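Local coordinates for dipeptide Epimerase (Enterococcus faecalis V583, PDB 3JVA), which belongs to the mandelate racemase/muconate lactonizing enzyme family of the enolase superfamily and holds a magnesium ion in its barrel domain, at residues B[6-11]-B[32-37]; B[27-32]-B[295-300]. One frame throughout, in Å; residues are numbered along the deposited sequence.

Interaction 1: B[6-11]-B[32-37]; sequences VHVRAS and AIVEIE
The imidazole of H7 receives E37 at its edge, E37 OE1 lying in the ring plane at 3.4 Å from H7 CE1, with the carboxylate turned 54° from the ring. The guanidinium of R9 is met over one face by the methyl CD1 of I33, displaced toward the rim near NH2, with 3.5 Å between I33 CD1 and R9 NH2. These groups decorate an antiparallel strand pair in the four-stranded sheet of the N-terminal capping domain. H7 N donates to E35 O and E35 N to H7 O; R9 and I33 exchange the same two bonds. The bond from H7 N to E35 O is 2.9 Å and nearly straight. Between these hydrogen-bonded pairs, V8 faces V34 in a non-hydrogen-bonded pair, a setting where beta-branched residues fit the extended backbone well.

V6, V8, V34 and I36 turn to the apolar side of the sheet, which helices 59-73 and 96-114 cover. H7, R9 and E35 lie on the other side, where polar side chains can be partly solvated, E35 also leaning on V43 and Y45. I33 shares that polar side yet is buried, in part because R9 runs alongside it and S11 CB touches I33 CD1 at 3.6 Å. On the helix side, V34 CG1 stands anti to its own backbone nitrogen (chi1 -179°), which brings it to 3.6 Å from V6 CG1.

Interaction 2: B[27-32]-B[295-300]; sequences ESADSA and EETTIG
E295 reaches with OE1 for the backbone of D30, joining the strand of the capping domain to the loop that precedes helix 298-310 of the TIM-barrel domain. The contact is thus an interdomain one. E295 CG sits beside its backbone N, and chi2 (-149°) is about 30° off fully extended; together these torsions place the carboxylate beside the backbone of S28 and D30. E295 OE1 accepts a nearly linear hydrogen bond from D30 N (2.8 Å), using its anti side, somewhat out of the carboxylate plane. S28 O also lies close to E295 OE1, at 3.0 Å, a tight meeting of two acceptors.

The side chain of D30 leaves the backbone on the side away from 295-300, yet D30 CB still lies 3.7 Å from E295 OE1; CG sits beside the backbone N (chi1 -56°), and S28 OG donates to D30 OD1 on its syn side. The short side chain of A29 lets its CB pack at van der Waals distance (4.0 Å) on T297 CG2. Held between backbone N and carbonyl carbon, the hydroxyls of S31 and T297 both hydrogen-bond E47 OE2, so this glutamate ties strand and loop together. Where S31 passes the loop, its CB rests 3.4 Å from E295 O, a buried carbonyl oxygen that has no hydrogen-bonding partner in the model.

Interactions 1 and 2 lie with their centres about 13 Å apart and share A32, on strand 29-38. Along the chain they alternate: 6-11 comes first, then 27-32 and 32-37, and 295-300 far later. Interaction 1 stays inside the sheet of the capping domain, while interaction 2 takes the same strand on to the barrel domain. The two also touch directly: S11 N and S31 O are 2.7 Å apart, probably hydrogen-bonded, and I33 CG2 packs on I299 CD1. One strand therefore serves both as an inner member of the capping sheet and as part of the interface between the domains.

Interaction 1: B[6-11]-B[32-37]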
ATOM      1  N   VAL B   6     -39.992  33.385  -0.675  1.00 24.26           N
ATOM      2  CA  VAL B   6     -39.851  32.099  -0.011  1.00 24.23           C
ATOM      3  C   VAL B   6     -40.531  32.221   1.348  1.00 24.94           C
ATOM      4  O   VAL B   6     -40.130  33.033   2.176  1.00 25.95           O
ATOM      5  CB  VAL B   6     -38.360  31.740   0.196  1.00 24.38           C
ATOM      6  CG1 VAL B   6     -38.240  30.440   0.983  1.00 23.72           C
ATOM      7  CG2 VAL B   6     -37.661  31.614  -1.158  1.00 24.32           C
ATOM      8  N   HIS B   7     -41.563  31.417   1.569  1.00 23.82           N
ATOM      9  CA  HIS B   7     -42.309  31.441   2.823  1.00 25.48           C
ATOM     10  C   HIS B   7     -42.014  30.182   3.627  1.00 25.79           C
ATOM     11  O   HIS B   7     -41.937  29.095   3.059  1.00 26.46           O
ATOM     12  CB  HIS B   7     -43.812  31.505   2.531  1.00 26.78           C
ATOM     13  CG  HIS B   7     -44.190  32.560   1.537  1.00 29.78           C
ATOM     14  ND1 HIS B   7     -44.632  32.264   0.266  1.00 32.07           N
ATOM     15  CD2 HIS B   7     -44.173  33.911   1.623  1.00 31.02           C
ATOM     16  CE1 HIS B   7     -44.872  33.387  -0.389  1.00 29.61           C
ATOM     17  NE2 HIS B   7     -44.601  34.401   0.412  1.00 30.49           N
ATOM     18  N   VAL B   8     -41.836  30.323   4.939  1.00 23.89           N
ATOM     19  CA  VAL B   8     -41.579  29.155   5.776  1.00 26.16           C
ATOM     20  C   VAL B   8     -42.468  29.154   7.011  1.00 25.05           C
ATOM     21  O   VAL B   8     -42.767  30.207   7.575  1.00 25.50           O
ATOM     22  CB  VAL B   8     -40.095  29.065   6.229  1.00 27.23           C
ATOM     23  CG1 VAL B   8     -39.760  30.191   7.188  1.00 30.52           C
ATOM     24  CG2 VAL B   8     -39.837  27.704   6.886  1.00 26.75           C
ATOM     25  N   ARG B   9     -42.901  27.964   7.415  1.00 23.88           N
ATOM     26  CA  ARG B   9     -43.748  27.821   8.586  1.00 23.39           C
ATOM     27  C   ARG B   9     -43.310  26.595   9.373  1.00 23.37           C
ATOM     28  O   ARG B   9     -42.599  25.735   8.860  1.00 22.40           O
ATOM     29  CB  ARG B   9     -45.219  27.660   8.172  1.00 24.89           C
ATOM     30  CG  ARG B   9     -45.596  26.300   7.557  1.00 26.24           C
ATOM     31  CD  ARG B   9     -47.092  26.267   7.239  1.00 27.99           C
ATOM     32  NE  ARG B   9     -47.618  24.997   6.726  1.00 28.62           N
ATOM     33  CZ  ARG B   9     -47.951  23.949   7.481  1.00 29.72           C
ATOM     34  NH1 ARG B   9     -47.804  23.993   8.799  1.00 29.91           N
ATOM     35  NH2 ARG B   9     -48.494  22.872   6.920  1.00 30.63           N
ATOM     36  N   ALA B  10     -43.711  26.535  10.634  1.00 24.60           N
ATOM     37  CA  ALA B  10     -43.391  25.382  11.448  1.00 23.94           C
ATOM     38  C   ALA B  10     -44.572  24.453  11.218  1.00 24.25           C
ATOM     39  O   ALA B  10     -45.661  24.907  10.860  1.00 24.95           O
ATOM     40  CB  ALA B  10     -43.293  25.774  12.921  1.00 25.31           C
ATOM     41  N   SER B  11     -44.351  23.156  11.391  1.00 20.52           N
ATOM     42  CA  SER B  11     -45.412  22.175  11.214  1.00 22.72           C
ATOM     43  C   SER B  11     -45.278  21.224  12.380  1.00 22.70           C
ATOM     44  O   SER B  11     -44.182  20.749  12.658  1.00 21.31           O
ATOM     45  CB  SER B  11     -45.229  21.409   9.899  1.00 20.75           C
ATOM     46  OG  SER B  11     -46.193  20.373   9.745  1.00 23.61           O
ATOM     47  N   ALA B  32     -40.092  21.966   9.406  1.00 19.96           N
ATOM     48  CA  ALA B  32     -40.222  23.241   8.725  1.00 18.38           C
ATOM     49  C   ALA B  32     -40.804  22.951   7.351  1.00 18.35           C
ATOM     50  O   ALA B  32     -40.361  22.025   6.674  1.00 18.33           O
ATOM     51  CB  ALA B  32     -38.848  23.904   8.593  1.00 18.68           C
ATOM     52  N   ILE B  33     -41.822  23.709   6.958  1.00 18.17           N
ATOM     53  CA  ILE B  33     -42.415  23.537   5.642  1.00 18.30           C
ATOM     54  C   ILE B  33     -42.228  24.838   4.881  1.00 20.19           C
ATOM     55  O   ILE B  33     -42.556  25.914   5.381  1.00 19.31           O
ATOM     56  CB  ILE B  33     -43.923  23.172   5.721  1.00 19.71           C
ATOM     57  CG1 ILE B  33     -44.073  21.743   6.251  1.00 20.66           C
ATOM     58  CG2 ILE B  33     -44.564  23.289   4.341  1.00 21.15           C
ATOM     59  CD1 ILE B  33     -45.506  21.238   6.323  1.00 21.90           C
ATOM     60  N   VAL B  34     -41.679  24.731   3.675  1.00 20.05           N
ATOM     61  CA  VAL B  34     -41.416  25.897   2.848  1.00 22.78           C
ATOM     62  C   VAL B  34     -42.289  25.919   1.610  1.00 23.42           C
ATOM     63  O   VAL B  34     -42.654  24.876   1.060  1.00 21.89           O
ATOM     64  CB  VAL B  34     -39.936  25.938   2.391  1.00 26.94           C
ATOM     65  CG1 VAL B  34     -39.677  27.186   1.546  1.00 29.50           C
ATOM     66  CG2 VAL B  34     -39.019  25.935   3.600  1.00 26.70           C
ATOM     67  N   GLU B  35     -42.639  27.126   1.189  1.00 23.13           N
ATOM     68  CA  GLU B  35     -43.429  27.315  -0.008  1.00 25.45           C
ATOM     69  C   GLU B  35     -42.685  28.369  -0.808  1.00 23.87           C
ATOM     70  O   GLU B  35     -42.540  29.508  -0.360  1.00 24.40           O
ATOM     71  CB  GLU B  35     -44.837  27.808   0.343  1.00 29.40           C
ATOM     72  CG  GLU B  35     -45.655  26.799   1.131  1.00 37.99           C
ATOM     73  CD  GLU B  35     -47.039  27.314   1.479  1.00 41.76           C
ATOM     74  OE1 GLU B  35     -47.746  27.771   0.554  1.00 43.93           O
ATOM     75  OE2 GLU B  35     -47.419  27.259   2.671  1.00 43.81           O
ATOM     76  N   ILE B  36     -42.170  27.975  -1.969  1.00 22.50           N
ATOM     77  CA  ILE B  36     -41.459  28.910  -2.823  1.00 22.26           C
ATOM     78  C   ILE B  36     -42.436  29.371  -3.889  1.00 23.23           C
ATOM     79  O   ILE B  36     -42.994  28.557  -4.625  1.00 23.02           O
ATOM     80  CB  ILE B  36     -40.232  28.256  -3.492  1.00 20.86           C
ATOM     81  CG1 ILE B  36     -39.239  27.810  -2.413  1.00 21.28           C
ATOM     82  CG2 ILE B  36     -39.569  29.241  -4.443  1.00 21.11           C
ATOM     83  CD1 ILE B  36     -37.913  27.303  -2.957  1.00 21.64           C
ATOM     84  N   GLU B  37     -42.654  30.681  -3.948  1.00 24.74           N
ATOM     85  CA  GLU B  37     -43.572  31.263  -4.915  1.00 26.66           C
ATOM     86  C   GLU B  37     -42.790  31.922  -6.040  1.00 25.79           C
ATOM     87  O   GLU B  37     -41.845  32.662  -5.786  1.00 25.96           O
ATOM     88  CB  GLU B  37     -44.468  32.299  -4.226  1.00 29.40           C
ATOM     89  CG  GLU B  37     -45.204  33.224  -5.190  1.00 30.47           C
ATOM     90  CD  GLU B  37     -46.061  34.260  -4.478  1.00 34.35           C
ATOM     91  OE1 GLU B  37     -45.624  34.784  -3.433  1.00 36.38           O
ATOM     92  OE2 GLU B  37     -47.165  34.561  -4.972  1.00 36.97           O
TER

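Interaction 2: B[27-32]-B[295-300]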
ATOM      1  N   GLU B  27     -43.062  12.693  20.587  1.00 37.01           N
ATOM      2  CA  GLU B  27     -44.473  12.376  20.390  1.00 35.92           C
ATOM      3  C   GLU B  27     -45.124  13.198  19.289  1.00 32.49           C
ATOM      4  O   GLU B  27     -46.309  13.039  19.005  1.00 29.13           O
ATOM      5  CB  GLU B  27     -45.248  12.543  21.701  1.00 39.70           C
ATOM      6  CG  GLU B  27     -44.944  13.810  22.471  1.00 45.42           C
ATOM      7  CD  GLU B  27     -45.657  13.851  23.815  1.00 48.82           C
ATOM      8  OE1 GLU B  27     -45.425  14.806  24.588  1.00 51.32           O
ATOM      9  OE2 GLU B  27     -46.451  12.928  24.097  1.00 50.34           O
ATOM     10  N   SER B  28     -44.337  14.062  18.659  1.00 30.80           N
ATOM     11  CA  SER B  28     -44.844  14.904  17.585  1.00 28.95           C
ATOM     12  C   SER B  28     -43.760  15.098  16.531  1.00 27.87           C
ATOM     13  O   SER B  28     -42.575  15.152  16.857  1.00 27.90           O
ATOM     14  CB  SER B  28     -45.270  16.266  18.147  1.00 31.05           C
ATOM     15  OG  SER B  28     -45.821  17.099  17.139  1.00 32.46           O
ATOM     16  N   ALA B  29     -44.169  15.175  15.269  1.00 25.49           N
ATOM     17  CA  ALA B  29     -43.230  15.396  14.178  1.00 25.28           C
ATOM     18  C   ALA B  29     -43.257  16.894  13.917  1.00 24.68           C
ATOM     19  O   ALA B  29     -44.192  17.408  13.306  1.00 25.03           O
ATOM     20  CB  ALA B  29     -43.668  14.641  12.942  1.00 24.28           C
ATOM     21  N   ASP B  30     -42.239  17.593  14.404  1.00 23.86           N
ATOM     22  CA  ASP B  30     -42.172  19.037  14.235  1.00 24.69           C
ATOM     23  C   ASP B  30     -41.117  19.391  13.195  1.00 24.19           C
ATOM     24  O   ASP B  30     -39.918  19.225  13.427  1.00 25.22           O
ATOM     25  CB  ASP B  30     -41.868  19.698  15.583  1.00 25.98           C
ATOM     26  CG  ASP B  30     -42.885  19.321  16.659  1.00 29.14           C
ATOM     27  OD1 ASP B  30     -44.001  18.887  16.296  1.00 29.49           O
ATOM     28  OD2 ASP B  30     -42.581  19.461  17.861  1.00 28.94           O
ATOM     29  N   SER B  31     -41.573  19.880  12.045  1.00 21.33           N
ATOM     30  CA  SER B  31     -40.671  20.224  10.954  1.00 20.79           C
ATOM     31  C   SER B  31     -40.929  21.602  10.367  1.00 21.12           C
ATOM     32  O   SER B  31     -41.858  22.308  10.762  1.00 21.33           O
ATOM     33  CB  SER B  31     -40.804  19.194   9.835  1.00 19.38           C
ATOM     34  OG  SER B  31     -42.147  19.142   9.372  1.00 20.24           O
ATOM     35  N   ALA B  32     -40.092  21.966   9.406  1.00 19.96           N
ATOM     36  CA  ALA B  32     -40.222  23.241   8.725  1.00 18.38           C
ATOM     37  C   ALA B  32     -40.804  22.951   7.351  1.00 18.35           C
ATOM     38  O   ALA B  32     -40.361  22.025   6.674  1.00 18.33           O
ATOM     39  CB  ALA B  32     -38.848  23.904   8.593  1.00 18.68           C
ATOM     40  N   GLU B 295     -38.907  12.899  12.279  1.00 22.60           N
ATOM     41  CA  GLU B 295     -39.652  14.149  12.253  1.00 24.74           C
ATOM     42  C   GLU B 295     -39.951  14.781  10.895  1.00 24.08           C
ATOM     43  O   GLU B 295     -40.012  16.007  10.785  1.00 27.30           O
ATOM     44  CB  GLU B 295     -38.984  15.176  13.177  1.00 25.52           C
ATOM     45  CG  GLU B 295     -38.907  14.691  14.623  1.00 31.60           C
ATOM     46  CD  GLU B 295     -38.977  15.811  15.645  1.00 36.57           C
ATOM     47  OE1 GLU B 295     -40.050  16.453  15.758  1.00 36.09           O
ATOM     48  OE2 GLU B 295     -37.963  16.047  16.336  1.00 35.67           O
ATOM     49  N   GLU B 296     -40.112  13.967   9.854  1.00 21.55           N
ATOM     50  CA  GLU B 296     -40.496  14.537   8.570  1.00 21.30           C
ATOM     51  C   GLU B 296     -41.878  13.991   8.244  1.00 20.17           C
ATOM     52  O   GLU B 296     -42.353  13.047   8.888  1.00 20.03           O
ATOM     53  CB  GLU B 296     -39.488  14.242   7.451  1.00 22.62           C
ATOM     54  CG  GLU B 296     -39.262  12.808   7.066  1.00 22.28           C
ATOM     55  CD  GLU B 296     -38.227  12.721   5.956  1.00 24.57           C
ATOM     56  OE1 GLU B 296     -38.517  13.194   4.835  1.00 23.80           O
ATOM     57  OE2 GLU B 296     -37.121  12.206   6.210  1.00 24.53           O
ATOM     58  N   THR B 297     -42.529  14.576   7.252  1.00 19.38           N
ATOM     59  CA  THR B 297     -43.880  14.166   6.937  1.00 17.06           C
ATOM     60  C   THR B 297     -44.165  14.010   5.449  1.00 19.19           C
ATOM     61  O   THR B 297     -43.293  13.622   4.677  1.00 19.57           O
ATOM     62  CB  THR B 297     -44.875  15.164   7.579  1.00 18.61           C
ATOM     63  OG1 THR B 297     -44.628  16.487   7.078  1.00 21.37           O
ATOM     64  CG2 THR B 297     -44.678  15.192   9.096  1.00 18.40           C
ATOM     65  N   THR B 298     -45.395  14.319   5.057  1.00 18.69           N
ATOM     66  CA  THR B 298     -45.830  14.163   3.677  1.00 19.72           C
ATOM     67  C   THR B 298     -44.906  14.690   2.583  1.00 21.08           C
ATOM     68  O   THR B 298     -44.590  13.970   1.635  1.00 21.73           O
ATOM     69  CB  THR B 298     -47.225  14.781   3.489  1.00 21.02           C
ATOM     70  OG1 THR B 298     -48.108  14.251   4.487  1.00 21.35           O
ATOM     71  CG2 THR B 298     -47.767  14.456   2.108  1.00 21.84           C
ATOM     72  N   ILE B 299     -44.473  15.939   2.697  1.00 20.18           N
ATOM     73  CA  ILE B 299     -43.607  16.505   1.666  1.00 20.39           C
ATOM     74  C   ILE B 299     -42.273  15.761   1.540  1.00 19.38           C
ATOM     75  O   ILE B 299     -41.871  15.371   0.442  1.00 17.84           O
ATOM     76  CB  ILE B 299     -43.338  17.988   1.937  1.00 20.60           C
ATOM     77  CG1 ILE B 299     -44.665  18.757   1.929  1.00 22.86           C
ATOM     78  CG2 ILE B 299     -42.390  18.543   0.877  1.00 20.14           C
ATOM     79  CD1 ILE B 299     -44.557  20.191   2.418  1.00 22.75           C
ATOM     80  N   GLY B 300     -41.591  15.566   2.660  1.00 19.98           N
ATOM     81  CA  GLY B 300     -40.322  14.863   2.622  1.00 20.70           C
ATOM     82  C   GLY B 300     -40.460  13.456   2.066  1.00 20.26           C
ATOM     83  O   GLY B 300     -39.642  13.008   1.258  1.00 18.56           O
TER